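Local coordinates for nuclear protein localization protein 4 homolog (Drosophila melanogaster, PDB 4RV0), which is probably part of a complex that binds ubiquitinated proteins and helps export misfolded proteins from the endoplasmic reticulum for proteasomal degradation, at residues Gly19-Glu24 with Gln39-Val44; Ser37-Asn40 with Gly46-Leu49. All blocks are in the same frame, centred on the assembly; numbering follows the deposited sequence.

Both interactions pack the C-terminal end of helix 31-41 against the four-stranded sheet of this ubiquitin-like domain. The sheet order is 19-25, 10-16, 76-80, 48-50, so the two contacts reach, or lie next to, the two strands that are outermost within this chain. Interaction 1 lies at the 19-25 edge and is the more peripheral, built on a lysine methylene chain, an alanine and a leucine, with Ile23 as its buried member. Interaction 2 lies toward strand 48-50. Val38 and Leu49 are buried. Phe47 packs on Val38 and meets the exposed Gln39 with its edge. Neither has a hydrogen bond between its segments. The contacts meet where Ile23 CG1 lies 4.3 Å from Val38 CG2.

Interaction 1: residues Gly19-Glu24 with Gln39-Val44; sequences GIKRIE and QNALKV
Lys21 reaches from the strand to the end of the helix with its methylene chain. Its CE lies 3.9 Å from Leu42 CD2 and 4.0 Å from the carbonyl O of Ala41. The two side chains lie alongside, one heading out from the strand and the other in toward it. CG of Lys21 is set anti to the backbone N (chi1 171°). The chain then bends at chi2 (67°) and chi3 (68°), and this turns CE alone to Leu42 CD2 and the Ala41 carbonyl. Lys21 CD is 4.4 Å from Ala41 CB, so the aliphatic part of the lysine touches both residues. The contact with the Ala41 carbonyl is made by carbon, and no hydrogen bond joins the two segments.

Ile23, two residues further along the same strand, adds a smaller apolar touch. Its CD1 approaches Ala41 CB at 4.2 Å. Ala41 CB points toward the strand and meets both neighbours, the lysine chain and the isoleucine methyl. Leu42 is where the backbone leaves the helical conformation. Its CB does not point at the strand, but its branch brings CD2 up to Lys21.

Strand 19-25 is an edge strand of the sheet within this chain. Lys21 and Ile23 are hydrogen-bonded through their backbones to Val14 and Ile12 of strand 10-16. Ile23 also packs on Val14 and, along helix 31-41, on Leu34 and Ser37. Leu42 rests on Leu79 of strand 76-80. The contact thus joins the C-terminal end of helix 31-41, and the turn after it, to the edge of the sheet.

Interaction 2: residues Ser37-Asn40 with Gly46-Leu49; sequences SVQN and GFGL
Val38 meets Phe47 and Leu49 with separate parts of its side chain. Its CB points toward segment 46-49 and already lies 4.0 Å from Phe47 CZ. CG1 stands anti to the backbone N (chi1 174°) and touches the same end of the ring, 3.9 Å from both Phe47 CZ and CE1. It comes at the ring obliquely. CG2, the other branch, turns to the leucine instead and lies 4.1 Å from Leu49 CD1. The valine points out from the helix and the leucine comes back from the strand, so the two lie side by side.

Gln39, the next residue on the helix, meets the ring elsewhere. Its chain bends at chi2 and brings OE1 to the ring edge, 3.8 Å from Phe47 CE2. The amide and ring planes are nearly coplanar, 2° apart. OE1 lies near the plane of the ring, so the amide continues beside the ring and does not cover its face. The ring also meets that of Tyr35 at about 15°.

Val38, Phe47 and Leu49 all pack on Leu79 of strand 76-80. Val38 and Leu49 also share Val14 of strand 10-16. Apolar residues of a helix lying across a mixed four-stranded sheet of order 2-1-4-3 are characteristic of the ubiquitin-like beta-grasp fold. Here Val38 and Leu49 contribute to that helix-sheet core, and Phe47 extends it to the exposed Gln39.

Interaction 1: residues Gly19-Glu24 with Gln39-Val44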
# COMPACT_ATOMS: atom_id res chain seq x y z
N GLY B 19 8.19 4.40 -3.84
CA GLY B 19 7.10 4.50 -2.87
C GLY B 19 6.00 5.45 -3.32
O GLY B 19 5.83 5.70 -4.52
N ILE B 20 5.28 6.00 -2.35
CA ILE B 20 4.19 6.92 -2.65
C ILE B 20 4.46 8.31 -2.08
O ILE B 20 4.34 8.53 -0.87
CB ILE B 20 2.84 6.38 -2.12
CG1 ILE B 20 2.50 5.06 -2.80
CG2 ILE B 20 1.72 7.38 -2.36
CD1 ILE B 20 1.27 4.38 -2.21
N LYS B 21 4.79 9.24 -2.97
CA LYS B 21 5.17 10.59 -2.58
C LYS B 21 3.95 11.49 -2.60
O LYS B 21 3.21 11.53 -3.59
CB LYS B 21 6.26 11.13 -3.52
CG LYS B 21 6.59 12.63 -3.36
CD LYS B 21 7.23 12.93 -2.03
CE LYS B 21 8.63 12.32 -1.91
NZ LYS B 21 9.20 12.58 -0.54
N ARG B 22 3.74 12.19 -1.49
CA ARG B 22 2.61 13.11 -1.38
C ARG B 22 2.99 14.51 -1.84
O ARG B 22 3.93 15.11 -1.32
CB ARG B 22 2.08 13.14 0.05
CG ARG B 22 1.34 11.87 0.43
CD ARG B 22 0.55 12.02 1.72
NE ARG B 22 -0.27 10.83 1.93
CZ ARG B 22 -1.23 10.73 2.83
NH1 ARG B 22 -1.52 11.76 3.64
NH2 ARG B 22 -1.93 9.61 2.92
N ILE B 23 2.24 15.02 -2.82
CA ILE B 23 2.45 16.36 -3.33
C ILE B 23 1.26 17.24 -2.99
O ILE B 23 0.14 16.96 -3.43
CB ILE B 23 2.60 16.38 -4.86
CG1 ILE B 23 3.73 15.45 -5.33
CG2 ILE B 23 2.77 17.84 -5.36
CD1 ILE B 23 5.12 15.87 -4.87
N GLU B 24 1.50 18.30 -2.23
CA GLU B 24 0.45 19.29 -1.97
C GLU B 24 0.58 20.42 -2.98
O GLU B 24 1.66 21.02 -3.13
CB GLU B 24 0.52 19.83 -0.54
CG GLU B 24 0.31 18.76 0.52
CD GLU B 24 0.43 19.30 1.94
OE1 GLU B 24 0.90 20.45 2.12
OE2 GLU B 24 0.06 18.57 2.88
N GLN B 39 9.72 16.69 -9.77
CA GLN B 39 11.15 16.73 -10.04
C GLN B 39 11.98 17.17 -8.85
O GLN B 39 13.01 16.59 -8.53
CB GLN B 39 11.42 17.65 -11.23
CG GLN B 39 12.89 17.98 -11.49
CD GLN B 39 13.69 16.79 -12.00
OE1 GLN B 39 13.13 15.76 -12.34
NE2 GLN B 39 15.01 16.97 -12.12
N ASN B 40 11.51 18.23 -8.19
CA ASN B 40 12.16 18.78 -7.02
C ASN B 40 12.07 17.86 -5.79
O ASN B 40 12.91 17.91 -4.90
CB ASN B 40 11.59 20.16 -6.71
CG ASN B 40 11.91 21.18 -7.80
OD1 ASN B 40 12.89 21.03 -8.54
ND2 ASN B 40 11.12 22.24 -7.87
N ALA B 41 11.01 17.06 -5.72
CA ALA B 41 10.79 16.17 -4.58
C ALA B 41 11.50 14.81 -4.73
O ALA B 41 11.74 14.11 -3.74
CB ALA B 41 9.30 15.97 -4.36
N LEU B 42 11.75 14.41 -5.96
CA LEU B 42 12.31 13.10 -6.25
C LEU B 42 13.66 13.17 -6.94
O LEU B 42 14.01 14.17 -7.56
CB LEU B 42 11.35 12.31 -7.15
CG LEU B 42 10.00 11.89 -6.57
CD1 LEU B 42 9.20 11.11 -7.61
CD2 LEU B 42 10.16 11.08 -5.28
N LYS B 43 14.41 12.08 -6.84
CA LYS B 43 15.64 11.91 -7.60
C LYS B 43 15.30 11.16 -8.88
O LYS B 43 15.46 9.94 -8.94
CB LYS B 43 16.72 11.17 -6.82
CG LYS B 43 18.07 11.15 -7.57
CD LYS B 43 19.07 10.15 -7.01
CE LYS B 43 20.38 10.16 -7.82
NZ LYS B 43 21.43 10.99 -7.17
N VAL B 44 14.79 11.86 -9.89
CA VAL B 44 14.50 11.20 -11.16
C VAL B 44 15.06 11.89 -12.41
O VAL B 44 15.43 13.06 -12.38
CB VAL B 44 12.98 11.04 -11.37
CG1 VAL B 44 12.39 10.05 -10.36
CG2 VAL B 44 12.29 12.39 -11.25

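Interaction 2: residues Ser37-Asn40 with Gly46-Leu49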
# COMPACT_ATOMS: atom_id res chain seq x y z
N SER B 37 7.11 20.13 -9.48
CA SER B 37 7.02 19.76 -8.08
C SER B 37 7.57 18.34 -7.84
O SER B 37 8.31 18.10 -6.89
CB SER B 37 5.58 19.84 -7.60
OG SER B 37 5.09 21.16 -7.73
N VAL B 38 7.20 17.42 -8.72
CA VAL B 38 7.68 16.05 -8.60
C VAL B 38 9.20 15.97 -8.77
O VAL B 38 9.88 15.32 -7.99
CB VAL B 38 6.97 15.11 -9.58
CG1 VAL B 38 7.58 13.73 -9.53
CG2 VAL B 38 5.48 15.04 -9.23
N GLN B 39 9.72 16.69 -9.77
CA GLN B 39 11.15 16.73 -10.04
C GLN B 39 11.98 17.17 -8.85
O GLN B 39 13.01 16.59 -8.53
CB GLN B 39 11.42 17.65 -11.23
CG GLN B 39 12.89 17.98 -11.49
CD GLN B 39 13.69 16.79 -12.00
OE1 GLN B 39 13.13 15.76 -12.34
NE2 GLN B 39 15.01 16.97 -12.12
N ASN B 40 11.51 18.23 -8.19
CA ASN B 40 12.16 18.78 -7.02
C ASN B 40 12.07 17.86 -5.79
O ASN B 40 12.91 17.91 -4.90
CB ASN B 40 11.59 20.16 -6.71
CG ASN B 40 11.91 21.18 -7.80
OD1 ASN B 40 12.89 21.03 -8.54
ND2 ASN B 40 11.12 22.24 -7.87
N GLY B 46 14.25 11.76 -16.91
CA GLY B 46 13.04 11.81 -17.72
C GLY B 46 11.92 10.89 -17.25
O GLY B 46 12.05 9.67 -17.30
N PHE B 47 10.85 11.46 -16.70
CA PHE B 47 9.70 10.67 -16.27
C PHE B 47 8.41 11.12 -16.92
O PHE B 47 8.26 12.28 -17.31
CB PHE B 47 9.53 10.70 -14.75
CG PHE B 47 9.18 12.06 -14.21
CD1 PHE B 47 7.85 12.41 -13.97
CD2 PHE B 47 10.17 13.00 -13.94
CE1 PHE B 47 7.53 13.67 -13.46
CE2 PHE B 47 9.86 14.25 -13.41
CZ PHE B 47 8.54 14.59 -13.18
N GLY B 48 7.45 10.21 -16.99
CA GLY B 48 6.08 10.59 -17.32
C GLY B 48 5.17 10.30 -16.14
O GLY B 48 5.46 9.43 -15.32
N LEU B 49 4.08 11.06 -16.03
CA LEU B 49 3.05 10.81 -15.03
C LEU B 49 1.79 10.33 -15.73
O LEU B 49 1.37 10.91 -16.74
CB LEU B 49 2.75 12.06 -14.20
CG LEU B 49 3.91 12.62 -13.37
CD1 LEU B 49 3.49 13.87 -12.67
CD2 LEU B 49 4.35 11.60 -12.34